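Local coordinates for protein cytosol aminopeptidase (Coxiella burnetii, PDB 3IJ3) that probably removes amino acids from the N-termini of peptides, as a manganese-dependent metalloaminopeptidase of the M17 family, at residues A[220-225]-A[332-337]; A[214-219]-A[339-344]; A[210-215]-A[228-233]. All coordinates share one frame; numbering follows the deposited sequence.

Contact 1: residues A[220-225]-A[332-337]; sequences YAVGRA and DAEGRV. With LI (lithium ion), chain C; SO4 (sulfate ion), chain D; SO4 (sulfate ion), chain F.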
loop_
_atom_site.group_PDB
_atom_site.type_symbol
_atom_site.label_atom_id
_atom_site.label_comp_id
_atom_site.label_asym_id
_atom_site.label_seq_id
_atom_site.Cartn_x
_atom_site.Cartn_y
_atom_site.Cartn_z
ATOM N N TYR A 220 -16.384 -28.960 1.002
ATOM C CA TYR A 220 -15.363 -29.452 1.896
ATOM C C TYR A 220 -14.025 -28.716 1.732
ATOM O O TYR A 220 -13.409 -28.330 2.722
ATOM C CB TYR A 220 -15.156 -30.949 1.722
ATOM C CG TYR A 220 -14.041 -31.465 2.574
ATOM C CD1 TYR A 220 -14.232 -31.655 3.927
ATOM C CD2 TYR A 220 -12.778 -31.730 2.037
ATOM C CE1 TYR A 220 -13.183 -32.107 4.752
ATOM C CE2 TYR A 220 -11.740 -32.176 2.845
ATOM C CZ TYR A 220 -11.957 -32.366 4.194
ATOM O OH TYR A 220 -10.927 -32.784 4.999
ATOM N N ALA A 221 -13.583 -28.517 0.498
ATOM C CA ALA A 221 -12.275 -27.864 0.254
ATOM C C ALA A 221 -12.215 -26.467 0.875
ATOM O O ALA A 221 -11.233 -26.110 1.540
ATOM C CB ALA A 221 -11.959 -27.814 -1.264
ATOM N N VAL A 222 -13.279 -25.698 0.704
ATOM C CA VAL A 222 -13.323 -24.338 1.255
ATOM C C VAL A 222 -13.314 -24.337 2.770
ATOM O O VAL A 222 -12.566 -23.599 3.375
ATOM C CB VAL A 222 -14.533 -23.541 0.714
ATOM C CG1 VAL A 222 -14.745 -22.233 1.450
ATOM C CG2 VAL A 222 -14.369 -23.278 -0.776
ATOM N N GLY A 223 -14.125 -25.185 3.383
ATOM C CA GLY A 223 -14.236 -25.181 4.823
ATOM C C GLY A 223 -13.333 -26.056 5.640
ATOM O O GLY A 223 -13.368 -25.961 6.865
ATOM N N ARG A 224 -12.438 -26.809 5.009
ATOM C CA ARG A 224 -11.670 -27.797 5.757
ATOM C C ARG A 224 -10.654 -27.248 6.745
ATOM O O ARG A 224 -10.279 -27.965 7.661
ATOM C CB ARG A 224 -10.994 -28.774 4.820
ATOM C CG ARG A 224 -9.874 -28.165 4.120
ATOM C CD ARG A 224 -9.270 -29.109 3.061
ATOM N NE ARG A 224 -7.978 -28.560 2.717
ATOM C CZ ARG A 224 -7.394 -28.616 1.526
ATOM N NH1 ARG A 224 -7.998 -29.181 0.472
ATOM N NH2 ARG A 224 -6.213 -28.028 1.374
ATOM N N ALA A 225 -10.223 -25.990 6.573
ATOM C CA ALA A 225 -9.241 -25.380 7.451
ATOM C C ALA A 225 -9.818 -24.865 8.747
ATOM O O ALA A 225 -9.077 -24.624 9.678
ATOM C CB ALA A 225 -8.507 -24.220 6.722
ATOM N N ASP A 332 -10.384 -16.094 -1.618
ATOM C CA ASP A 332 -11.407 -15.208 -1.053
ATOM C C ASP A 332 -12.650 -15.134 -1.993
ATOM O O ASP A 332 -13.586 -14.408 -1.702
ATOM C CB ASP A 332 -10.798 -13.845 -0.785
ATOM C CG ASP A 332 -11.704 -12.917 0.044
ATOM O OD1 ASP A 332 -12.593 -13.389 0.754
ATOM O OD2 ASP A 332 -11.487 -11.697 -0.013
ATOM N N ALA A 333 -12.651 -15.859 -3.112
ATOM C CA ALA A 333 -13.863 -15.974 -3.965
ATOM C C ALA A 333 -14.407 -17.378 -3.669
ATOM O O ALA A 333 -14.647 -18.189 -4.559
ATOM C CB ALA A 333 -13.531 -15.793 -5.476
ATOM N N GLU A 334 -14.597 -17.664 -2.388
ATOM C CA GLU A 334 -14.998 -19.009 -1.910
ATOM C C GLU A 334 -16.503 -19.259 -1.946
ATOM O O GLU A 334 -16.964 -20.412 -2.013
ATOM C CB GLU A 334 -14.519 -19.218 -0.447
ATOM C CG GLU A 334 -15.402 -18.654 0.700
ATOM C CD GLU A 334 -15.545 -17.147 0.704
ATOM O OE1 GLU A 334 -14.650 -16.476 0.179
ATOM O OE2 GLU A 334 -16.570 -16.634 1.227
ATOM N N GLY A 335 -17.279 -18.189 -1.847
ATOM C CA GLY A 335 -18.744 -18.321 -1.793
ATOM C C GLY A 335 -19.305 -19.002 -3.023
ATOM O O GLY A 335 -20.156 -19.890 -2.937
ATOM N N ARG A 336 -18.840 -18.577 -4.173
ATOM C CA ARG A 336 -19.312 -19.170 -5.438
ATOM C C ARG A 336 -18.896 -20.633 -5.550
ATOM O O ARG A 336 -19.595 -21.432 -6.177
ATOM C CB ARG A 336 -18.796 -18.350 -6.614
ATOM C CG ARG A 336 -17.316 -18.470 -6.876
ATOM C CD ARG A 336 -16.738 -17.310 -7.700
ATOM N NE ARG A 336 -16.811 -16.040 -6.997
ATOM C CZ ARG A 336 -16.296 -14.896 -7.470
ATOM N NH1 ARG A 336 -15.683 -14.846 -8.655
ATOM N NH2 ARG A 336 -16.421 -13.785 -6.775
ATOM N N VAL A 337 -17.732 -20.971 -4.962
ATOM C CA VAL A 337 -17.222 -22.371 -4.987
ATOM C C VAL A 337 -18.155 -23.301 -4.178
ATOM O O VAL A 337 -18.561 -24.368 -4.679
ATOM C CB VAL A 337 -15.763 -22.458 -4.511
ATOM C CG1 VAL A 337 -15.269 -23.926 -4.430
ATOM C CG2 VAL A 337 -14.836 -21.620 -5.427
HETATM LI LI LI C . -16.975 -14.748 1.346
HETATM S S SO4 D . -17.809 -15.006 -3.359
HETATM O O1 SO4 D . -16.968 -15.270 -2.198
HETATM O O2 SO4 D . -17.542 -16.093 -4.312
HETATM O O3 SO4 D . -19.179 -14.967 -2.880
HETATM O O4 SO4 D . -17.445 -13.715 -3.978
HETATM S S SO4 F . -14.118 -11.614 -9.255
HETATM O O1 SO4 F . -13.199 -10.886 -8.379
HETATM O O2 SO4 F . -13.597 -12.942 -9.568
HETATM O O3 SO4 F . -15.451 -11.732 -8.699
HETATM O O4 SO4 F . -14.227 -10.843 -10.498
HETATM O O HOH W 1 -16.280 -13.774 -0.152
#

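Contact 2: residues A[214-219]-A[339-344]; sequences TEFPAI and LADALA. With EDO (1,2-ethanediol), chain K.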
loop_
_atom_site.group_PDB
_atom_site.type_symbol
_atom_site.label_atom_id
_atom_site.label_comp_id
_atom_site.label_asym_id
_atom_site.label_seq_id
_atom_site.Cartn_x
_atom_site.Cartn_y
_atom_site.Cartn_z
ATOM N N THR A 214 -16.793 -36.626 0.159
ATOM C CA THR A 214 -17.008 -37.392 -1.073
ATOM C C THR A 214 -18.028 -36.821 -2.031
ATOM O O THR A 214 -17.778 -36.729 -3.238
ATOM C CB THR A 214 -17.470 -38.841 -0.722
ATOM O OG1 THR A 214 -16.406 -39.508 -0.056
ATOM C CG2 THR A 214 -17.862 -39.631 -1.974
ATOM N N GLU A 215 -19.183 -36.421 -1.500
ATOM C CA GLU A 215 -20.304 -36.007 -2.315
ATOM C C GLU A 215 -20.325 -34.514 -2.694
ATOM O O GLU A 215 -20.884 -34.169 -3.726
ATOM C CB GLU A 215 -21.607 -36.393 -1.609
ATOM C CG GLU A 215 -21.783 -37.921 -1.381
ATOM C CD GLU A 215 -22.081 -38.682 -2.637
ATOM O OE1 GLU A 215 -22.503 -38.056 -3.645
ATOM O OE2 GLU A 215 -21.927 -39.922 -2.601
ATOM N N PHE A 216 -19.785 -33.665 -1.826
ATOM C CA PHE A 216 -19.737 -32.206 -2.032
ATOM C C PHE A 216 -18.306 -31.726 -1.808
ATOM O O PHE A 216 -18.044 -30.921 -0.906
ATOM C CB PHE A 216 -20.713 -31.536 -1.057
ATOM C CG PHE A 216 -22.130 -31.944 -1.286
ATOM C CD1 PHE A 216 -22.936 -31.233 -2.145
ATOM C CD2 PHE A 216 -22.639 -33.089 -0.689
ATOM C CE1 PHE A 216 -24.247 -31.630 -2.381
ATOM C CE2 PHE A 216 -23.928 -33.509 -0.954
ATOM C CZ PHE A 216 -24.727 -32.786 -1.792
ATOM N N PRO A 217 -17.368 -32.187 -2.654
ATOM C CA PRO A 217 -15.962 -31.842 -2.446
ATOM C C PRO A 217 -15.607 -30.354 -2.433
ATOM O O PRO A 217 -14.631 -29.978 -1.760
ATOM C CB PRO A 217 -15.242 -32.573 -3.597
ATOM C CG PRO A 217 -16.293 -32.698 -4.675
ATOM C CD PRO A 217 -17.562 -32.950 -3.896
ATOM N N ALA A 218 -16.374 -29.524 -3.129
ATOM C CA ALA A 218 -16.060 -28.103 -3.186
ATOM C C ALA A 218 -16.431 -27.417 -1.880
ATOM O O ALA A 218 -15.720 -26.512 -1.417
ATOM C CB ALA A 218 -16.756 -27.444 -4.432
ATOM N N ILE A 219 -17.527 -27.851 -1.255
ATOM C CA ILE A 219 -17.904 -27.307 0.070
ATOM C C ILE A 219 -16.815 -27.703 1.072
ATOM O O ILE A 219 -16.325 -26.885 1.875
ATOM C CB ILE A 219 -19.276 -27.833 0.542
ATOM C CG1 ILE A 219 -20.366 -27.504 -0.486
ATOM C CG2 ILE A 219 -19.646 -27.242 1.923
ATOM C CD1 ILE A 219 -21.780 -28.055 -0.100
ATOM N N LEU A 339 -21.279 -22.604 -3.312
ATOM C CA LEU A 339 -22.602 -22.537 -3.965
ATOM C C LEU A 339 -22.685 -23.462 -5.179
ATOM O O LEU A 339 -23.742 -24.006 -5.463
ATOM C CB LEU A 339 -22.946 -21.107 -4.379
ATOM C CG LEU A 339 -23.323 -20.181 -3.231
ATOM C CD1 LEU A 339 -23.446 -18.733 -3.733
ATOM C CD2 LEU A 339 -24.614 -20.646 -2.552
ATOM N N ALA A 340 -21.579 -23.621 -5.903
ATOM C CA ALA A 340 -21.544 -24.496 -7.092
ATOM C C ALA A 340 -22.003 -25.915 -6.780
ATOM O O ALA A 340 -22.734 -26.523 -7.569
ATOM C CB ALA A 340 -20.129 -24.520 -7.722
ATOM N N ASP A 341 -21.572 -26.449 -5.640
ATOM C CA ASP A 341 -22.004 -27.780 -5.229
ATOM C C ASP A 341 -23.477 -27.821 -4.838
ATOM O O ASP A 341 -24.169 -28.788 -5.147
ATOM C CB ASP A 341 -21.155 -28.306 -4.080
ATOM C CG ASP A 341 -19.907 -29.037 -4.552
ATOM O OD1 ASP A 341 -19.690 -29.155 -5.777
ATOM O OD2 ASP A 341 -19.181 -29.558 -3.673
ATOM N N ALA A 342 -23.955 -26.790 -4.148
ATOM C CA ALA A 342 -25.365 -26.749 -3.746
ATOM C C ALA A 342 -26.221 -26.643 -4.997
ATOM O O ALA A 342 -27.255 -27.288 -5.101
ATOM C CB ALA A 342 -25.636 -25.562 -2.779
ATOM N N LEU A 343 -25.800 -25.809 -5.947
ATOM C CA LEU A 343 -26.537 -25.662 -7.210
ATOM C C LEU A 343 -26.562 -26.943 -8.045
ATOM O O LEU A 343 -27.609 -27.291 -8.625
ATOM C CB LEU A 343 -26.015 -24.470 -8.043
ATOM C CG LEU A 343 -26.278 -23.075 -7.523
ATOM C CD1 LEU A 343 -25.438 -22.054 -8.321
ATOM C CD2 LEU A 343 -27.773 -22.698 -7.525
ATOM N N ALA A 344 -25.430 -27.645 -8.113
ATOM C CA ALA A 344 -25.325 -28.911 -8.835
ATOM C C ALA A 344 -26.321 -29.910 -8.245
ATOM O O ALA A 344 -26.941 -30.703 -8.973
ATOM C CB ALA A 344 -23.877 -29.467 -8.766
HETATM C C1 EDO K . -17.448 -35.325 -7.730
HETATM O O1 EDO K . -16.160 -35.634 -8.264
HETATM C C2 EDO K . -18.032 -36.508 -6.982
HETATM O O2 EDO K . -19.130 -36.054 -6.181
#

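Contact 3: residues A[210-215]-A[228-233]; sequences KDLETE and RPPLLI. With EDO (1,2-ethanediol), chain K.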
loop_
_atom_site.group_PDB
_atom_site.type_symbol
_atom_site.label_atom_id
_atom_site.label_comp_id
_atom_site.label_asym_id
_atom_site.label_seq_id
_atom_site.Cartn_x
_atom_site.Cartn_y
_atom_site.Cartn_z
ATOM N N LYS A 210 -17.180 -37.213 6.284
ATOM C CA LYS A 210 -16.794 -38.022 5.137
ATOM C C LYS A 210 -17.763 -38.039 3.991
ATOM O O LYS A 210 -17.353 -38.081 2.839
ATOM C CB LYS A 210 -16.446 -39.466 5.564
ATOM C CG LYS A 210 -15.233 -39.542 6.506
ATOM C CD LYS A 210 -13.955 -39.010 5.824
ATOM C CE LYS A 210 -12.789 -38.817 6.794
ATOM N NZ LYS A 210 -11.644 -38.112 6.118
ATOM N N ASP A 211 -19.056 -37.979 4.268
ATOM C CA ASP A 211 -19.995 -38.000 3.160
ATOM C C ASP A 211 -19.895 -36.663 2.414
ATOM O O ASP A 211 -20.031 -36.624 1.212
ATOM C CB ASP A 211 -21.454 -38.276 3.611
ATOM C CG ASP A 211 -22.279 -38.892 2.503
ATOM O OD1 ASP A 211 -21.768 -39.850 1.852
ATOM O OD2 ASP A 211 -23.422 -38.459 2.295
ATOM N N LEU A 212 -19.663 -35.572 3.140
ATOM C CA LEU A 212 -19.525 -34.270 2.517
ATOM C C LEU A 212 -18.239 -34.263 1.653
ATOM O O LEU A 212 -18.220 -33.826 0.511
ATOM C CB LEU A 212 -19.399 -33.173 3.572
ATOM C CG LEU A 212 -19.435 -31.764 2.973
ATOM C CD1 LEU A 212 -20.938 -31.340 2.714
ATOM C CD2 LEU A 212 -18.716 -30.789 3.869
ATOM N N GLU A 213 -17.177 -34.769 2.221
ATOM C CA GLU A 213 -15.890 -34.821 1.529
ATOM C C GLU A 213 -16.024 -35.540 0.182
ATOM O O GLU A 213 -15.470 -35.108 -0.833
ATOM C CB GLU A 213 -14.883 -35.483 2.468
ATOM C CG GLU A 213 -13.484 -35.429 2.009
ATOM C CD GLU A 213 -12.511 -36.015 3.021
ATOM O OE1 GLU A 213 -12.874 -36.257 4.203
ATOM O OE2 GLU A 213 -11.371 -36.192 2.615
ATOM N N THR A 214 -16.793 -36.626 0.159
ATOM C CA THR A 214 -17.008 -37.392 -1.073
ATOM C C THR A 214 -18.028 -36.821 -2.031
ATOM O O THR A 214 -17.778 -36.729 -3.238
ATOM C CB THR A 214 -17.470 -38.841 -0.722
ATOM O OG1 THR A 214 -16.406 -39.508 -0.056
ATOM C CG2 THR A 214 -17.862 -39.631 -1.974
ATOM N N GLU A 215 -19.183 -36.421 -1.500
ATOM C CA GLU A 215 -20.304 -36.007 -2.315
ATOM C C GLU A 215 -20.325 -34.514 -2.694
ATOM O O GLU A 215 -20.884 -34.169 -3.726
ATOM C CB GLU A 215 -21.607 -36.393 -1.609
ATOM C CG GLU A 215 -21.783 -37.921 -1.381
ATOM C CD GLU A 215 -22.081 -38.682 -2.637
ATOM O OE1 GLU A 215 -22.503 -38.056 -3.645
ATOM O OE2 GLU A 215 -21.927 -39.922 -2.601
ATOM N N ARG A 228 -14.164 -25.470 13.059
ATOM C CA ARG A 228 -15.550 -25.932 13.052
ATOM C C ARG A 228 -15.808 -26.479 11.655
ATOM O O ARG A 228 -15.810 -25.720 10.684
ATOM C CB ARG A 228 -16.478 -24.801 13.424
ATOM C CG ARG A 228 -16.120 -24.311 14.818
ATOM C CD ARG A 228 -16.911 -23.159 15.217
ATOM N NE ARG A 228 -16.785 -22.052 14.270
ATOM C CZ ARG A 228 -17.442 -20.906 14.408
ATOM N NH1 ARG A 228 -18.236 -20.751 15.439
ATOM N NH2 ARG A 228 -17.319 -19.934 13.510
ATOM N N PRO A 229 -16.023 -27.788 11.565
ATOM C CA PRO A 229 -16.090 -28.414 10.245
ATOM C C PRO A 229 -17.257 -28.006 9.362
ATOM O O PRO A 229 -18.312 -27.614 9.879
ATOM C CB PRO A 229 -16.119 -29.915 10.544
ATOM C CG PRO A 229 -16.293 -30.076 11.973
ATOM C CD PRO A 229 -16.077 -28.772 12.661
ATOM N N PRO A 230 -17.066 -28.129 8.040
ATOM C CA PRO A 230 -18.096 -27.741 7.083
ATOM C C PRO A 230 -19.231 -28.744 6.985
ATOM O O PRO A 230 -19.060 -29.931 7.296
ATOM C CB PRO A 230 -17.323 -27.682 5.774
ATOM C CG PRO A 230 -16.294 -28.747 5.908
ATOM C CD PRO A 230 -15.863 -28.640 7.359
ATOM N N LEU A 231 -20.370 -28.264 6.508
ATOM C CA LEU A 231 -21.541 -29.122 6.318
ATOM C C LEU A 231 -22.484 -28.534 5.288
ATOM O O LEU A 231 -22.313 -27.392 4.857
ATOM C CB LEU A 231 -22.220 -29.360 7.655
ATOM C CG LEU A 231 -22.667 -28.157 8.465
ATOM C CD1 LEU A 231 -24.039 -27.755 7.958
ATOM C CD2 LEU A 231 -22.764 -28.397 9.958
ATOM N N LEU A 232 -23.434 -29.355 4.855
ATOM C CA LEU A 232 -24.481 -28.926 3.951
ATOM C C LEU A 232 -25.807 -29.203 4.637
ATOM O O LEU A 232 -26.052 -30.312 5.116
ATOM C CB LEU A 232 -24.421 -29.662 2.615
ATOM C CG LEU A 232 -25.560 -29.392 1.631
ATOM C CD1 LEU A 232 -25.569 -27.930 1.146
ATOM C CD2 LEU A 232 -25.463 -30.345 0.467
ATOM N N ILE A 233 -26.623 -28.170 4.740
ATOM C CA ILE A 233 -27.975 -28.267 5.316
ATOM C C ILE A 233 -28.964 -28.413 4.148
ATOM O O ILE A 233 -28.936 -27.596 3.234
ATOM C CB ILE A 233 -28.311 -26.981 6.095
ATOM C CG1 ILE A 233 -27.286 -26.748 7.193
ATOM C CG2 ILE A 233 -29.749 -27.040 6.694
ATOM C CD1 ILE A 233 -27.203 -25.283 7.643
HETATM C C1 EDO K . -17.448 -35.325 -7.730
HETATM O O1 EDO K . -16.160 -35.634 -8.264
HETATM C C2 EDO K . -18.032 -36.508 -6.982
HETATM O O2 EDO K . -19.130 -36.054 -6.181
#

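Contact 1: residues A[220-225]-A[332-337]
Helix 217-223 comes closest to 332-337 where the CA atoms of V222 and E334 lie 6.4 Å apart, and no hydrogen bond links the two segments. The second segment belongs to the NTDAEGRV signature of M17 aminopeptidases, which runs through a metal-binding loop into helix 335-347. V222 makes the whole crossing with its two methyl groups. CG1 presses on the aliphatic root of E334, 3.6 Å from CB, and the two side chains meet at about a right angle. CG2 turns to the start of the helix and touches V337 CG1 at 3.8 Å. V303 and N305 of strand 295-305 also pack against V222, so the apolar contact is buried.

E334 bends away from the valine. With chi1 at 83° its CG lies between the backbone N and the carbonyl carbon, and a second bend at chi2 sends the carboxylate to the lithium ion, which OE2 binds at 1.9 Å. D255 and D273 also bind this ion, in a site that probably takes manganese in the active enzyme. The valine therefore packs behind a metal ligand, against its hydrocarbon stem.

Beyond the glutamate, a sulfate sits at the start of helix 335-347 and receives the backbone N-H groups of G335 and R336. M17 relatives can hold bicarbonate at the corresponding arginine. The guanidinium of R336 has A333 CB over one face and two sulfates at its edge; NE donates to O2 of the nearer sulfate over 2.8 Å, with an N-H...O angle of 161°.

Contact 2: residues A[214-219]-A[339-344]
D341 reaches from helix 335-347 over the start of helix 217-223, its carboxylate lying against the A218 methyl, with CB of A218 3.3 Å from D341 OD2. The same oxygen accepts the backbone N-H of A218 at 2.9 Å. That bond is bent, with an N-H...O angle of 138°, and it meets OD2 on the syn side, 35° out of the carboxylate plane. A second, weak bond comes from I219 N, 3.4 Å from D341 OD2. One carboxylate oxygen thus takes two successive N-H groups in the first turn of the helix, just past F216, which is the first residue beyond helix 209-215 and the N-cap of the next.

Apolar groups close around the stem of the aspartate. I219 directs its CG1 to within 3.8 Å of D341 CB, while the F216 ring comes up with its rim: CD1 is 3.9 Å from D341 CB, and the carbonyl oxygen of D341 lies at the ring edge, in its plane. Ring and carboxylate are turned steeply against each other. F216 gets there with chi1 at -62°, its CG opposite the carbonyl carbon, so the ring runs alongside helix 335-347.

R321 ties the rest together: its backbone N donates to D341 OD1, its side chain makes a cation-pi contact with F216, and NH1 forms a salt bridge with E215. The buried carboxylate therefore has backbone partners at both oxygens. Lying at the positive end of helix 217-223 and held by these N-H donors, it is probably stabilised in its charged form, and it fastens the helix start to helix 335-347 by polar bonds among the apolar side chains of F216, A218 and I219.

Contact 3: residues A[210-215]-A[228-233]
L212 extends its side chain from helix 209-215 with CG trans to the backbone N (chi1 -172°) and then turns at chi2 (81°), which spreads the two methyl groups along the 228-233 backbone. CD2 goes to the proline side: it lies 3.5 Å from the carbonyl oxygen of P230 and 3.8 Å from P230 CG in the proline ring. CD1 reaches further along the chain, into the strand, where it sits 3.8 Å from L232 N and 3.9 Å from L232 CB, the two leucine side chains crossing at about a right angle.

No hydrogen bond crosses the contact, which is a helix resting on one face of the central mixed sheet in the M17 catalytic domain. Strand 231-237 runs antiparallel to both strand 203-208 and strand 295-305, and helix 209-215 follows directly on the former. Side chains alternate along the strand as expected: the CB of L232 points to the helix, whereas that of L231 points away and its side chain packs on P186 of helix 186-200. P230, just ahead of the strand, has its CB directed to the helix as well, and its ring also meets Y220.

The outer side of helix 209-215 is polar. There K210 NZ donates to E213 OE1 over 2.9 Å, a salt bridge in which the amine meets OE1 on the syn side, 18° out of the carboxylate plane.

Overall arrangement
All three contacts lie within the M17 catalytic domain, on the same side of the chain's centre. Contacts 1 and 2 have centres about 10 Å apart and share helix 217-223 and helix 335-347; the centre of contact 3 is about 12 Å from that of contact 1 and about 9 Å from that of contact 2. Along the chain, helix 209-215, helix 217-223 and strand 231-237 follow in order, while helix 335-347 arrives about a hundred residues later. The groups touch one another: I219 CD1 of contact 2 meets L232 CD1 of contact 3 at 4.0 Å. Continuous packing thus leads from the sheet through the two short helices to the metal-binding loop at contact 1.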